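Local coordinates for activating signal cointegrator 1 complex subunit 2 (Homo sapiens, PDB 6YXQ), which binds K63-linked polyubiquitin chains, recruits ASCC3 and ALKBH3 to sites of DNA damage, and takes part in the rescue of stalled ribosomes, at residues B[376-381]-B[398-403]. Numbering follows the deposited sequence.
Sequences PVAEDI and YILQAV
I381 and L400 reach for one another end on: the terminal CD1 of I381 stops 4.0 Å from CG of L400, at the fork of the leucine. The same I381 methyl also meets I399, its CD1 lying 4.0 Å from I399 CG2, so it rests against two consecutive residues of 398-403. I399 CG2, anti to the backbone N, is shared in turn: it also touches V377 CG1 (4.0 Å), with the V377 and I399 side chains crossing at about a right angle. One turn along helix 398-403, V403 slides past V377 in the reverse direction, and its CG2 touches both CB (4.1 Å) and CG2 of V377. At the more exposed margin the methyl of A378 and its CA meet CD2 of L400, which lies 4.0 Å from A378 CB. A chi1 of -70° (CG anti to the carbonyl carbon) brings the fork of L400 to A378 and I381. The contact is wholly apolar; the axes of 377-381 and 398-403 approach to 10.8 Å and run antiparallel at 167°. Helices 377-387 and 394-408 form a helical hairpin, the last two helices of this N-terminal, largely helical part of ASCC2; F358 of helix 348-359 touches V377 and I399, while helix 365-374 packs on V377 through Y371 and on V403 through L368.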
loop_
_atom_site.group_PDB
_atom_site.type_symbol
_atom_site.label_atom_id
_atom_site.label_comp_id
_atom_site.label_asym_id
_atom_site.label_seq_id
_atom_site.Cartn_x
_atom_site.Cartn_y
_atom_site.Cartn_z
ATOM N N PRO B 376 10.337 -24.500 19.940
ATOM C CA PRO B 376 10.722 -25.853 20.379
ATOM C C PRO B 376 9.623 -26.876 20.124
ATOM O O PRO B 376 8.443 -26.625 20.385
ATOM C CB PRO B 376 11.001 -25.677 21.880
ATOM C CG PRO B 376 10.447 -24.347 22.244
ATOM C CD PRO B 376 10.528 -23.506 21.002
ATOM N N VAL B 377 10.032 -28.038 19.598
ATOM C CA VAL B 377 9.087 -29.100 19.255
ATOM C C VAL B 377 8.540 -29.767 20.513
ATOM O O VAL B 377 7.344 -30.072 20.597
ATOM C CB VAL B 377 9.755 -30.131 18.325
ATOM C CG1 VAL B 377 8.950 -31.415 18.302
ATOM C CG2 VAL B 377 9.913 -29.577 16.916
ATOM N N ALA B 378 9.402 -30.007 21.507
ATOM C CA ALA B 378 8.976 -30.700 22.721
ATOM C C ALA B 378 7.805 -29.994 23.388
ATOM O O ALA B 378 6.926 -30.642 23.966
ATOM C CB ALA B 378 10.141 -30.811 23.697
ATOM N N GLU B 379 7.776 -28.666 23.312
ATOM C CA GLU B 379 6.716 -27.911 23.966
ATOM C C GLU B 379 5.381 -28.080 23.248
ATOM O O GLU B 379 4.325 -28.055 23.892
ATOM C CB GLU B 379 7.130 -26.438 24.060
ATOM C CG GLU B 379 6.029 -25.425 23.853
ATOM C CD GLU B 379 6.551 -24.010 23.924
ATOM O OE1 GLU B 379 7.752 -23.844 24.219
ATOM O OE2 GLU B 379 5.767 -23.065 23.692
ATOM N N ASP B 380 5.400 -28.275 21.927
ATOM C CA ASP B 380 4.154 -28.504 21.206
ATOM C C ASP B 380 3.720 -29.967 21.266
ATOM O O ASP B 380 2.521 -30.255 21.193
ATOM C CB ASP B 380 4.293 -28.040 19.754
ATOM C CG ASP B 380 4.370 -26.526 19.632
ATOM O OD1 ASP B 380 3.721 -25.829 20.441
ATOM O OD2 ASP B 380 5.083 -26.028 18.733
ATOM N N ILE B 381 4.668 -30.897 21.409
ATOM C CA ILE B 381 4.304 -32.302 21.574
ATOM C C ILE B 381 3.601 -32.516 22.908
ATOM O O ILE B 381 2.627 -33.276 23.002
ATOM C CB ILE B 381 5.550 -33.194 21.440
ATOM C CG1 ILE B 381 6.000 -33.279 19.984
ATOM C CG2 ILE B 381 5.280 -34.587 21.985
ATOM C CD1 ILE B 381 7.054 -34.352 19.755
ATOM N N TYR B 398 10.217 -40.868 18.126
ATOM C CA TYR B 398 11.092 -40.716 16.965
ATOM C C TYR B 398 11.264 -39.251 16.585
ATOM O O TYR B 398 12.388 -38.806 16.321
ATOM C CB TYR B 398 10.560 -41.534 15.783
ATOM C CG TYR B 398 9.247 -41.065 15.187
ATOM C CD1 TYR B 398 8.046 -41.285 15.841
ATOM C CD2 TYR B 398 9.210 -40.428 13.952
ATOM C CE1 TYR B 398 6.851 -40.867 15.298
ATOM C CE2 TYR B 398 8.017 -40.006 13.397
ATOM C CZ TYR B 398 6.838 -40.229 14.074
ATOM O OH TYR B 398 5.639 -39.822 13.526
ATOM N N ILE B 399 10.173 -38.476 16.605
ATOM C CA ILE B 399 10.260 -37.057 16.264
ATOM C C ILE B 399 11.296 -36.364 17.140
ATOM O O ILE B 399 12.194 -35.666 16.647
ATOM C CB ILE B 399 8.881 -36.386 16.382
ATOM C CG1 ILE B 399 7.938 -36.902 15.293
ATOM C CG2 ILE B 399 9.026 -34.882 16.284
ATOM C CD1 ILE B 399 6.471 -36.668 15.570
ATOM N N LEU B 400 11.221 -36.592 18.451
ATOM C CA LEU B 400 12.196 -35.976 19.345
ATOM C C LEU B 400 13.599 -36.481 19.044
ATOM O O LEU B 400 14.553 -35.690 19.014
ATOM C CB LEU B 400 11.823 -36.238 20.803
ATOM C CG LEU B 400 10.582 -35.484 21.291
ATOM C CD1 LEU B 400 10.076 -36.070 22.596
ATOM C CD2 LEU B 400 10.888 -34.004 21.447
ATOM N N GLN B 401 13.743 -37.788 18.767
ATOM C CA GLN B 401 15.081 -38.288 18.480
ATOM C C GLN B 401 15.578 -37.766 17.145
ATOM O O GLN B 401 16.797 -37.701 16.928
ATOM C CB GLN B 401 15.139 -39.819 18.523
ATOM C CG GLN B 401 16.592 -40.335 18.442
ATOM C CD GLN B 401 16.896 -41.502 19.375
ATOM O OE1 GLN B 401 16.797 -42.663 18.982
ATOM N NE2 GLN B 401 17.304 -41.194 20.609
ATOM N N ALA B 402 14.665 -37.347 16.265
ATOM C CA ALA B 402 15.093 -36.577 15.108
ATOM C C ALA B 402 15.690 -35.251 15.561
ATOM O O ALA B 402 16.863 -34.956 15.292
ATOM C CB ALA B 402 13.919 -36.355 14.157
ATOM N N VAL B 403 14.905 -34.471 16.312
ATOM C CA VAL B 403 15.352 -33.166 16.792
ATOM C C VAL B 403 16.731 -33.283 17.424
ATOM O O VAL B 403 17.682 -32.597 17.026
ATOM C CB VAL B 403 14.335 -32.582 17.786
ATOM C CG1 VAL B 403 14.895 -31.332 18.449
ATOM C CG2 VAL B 403 13.022 -32.285 17.085
#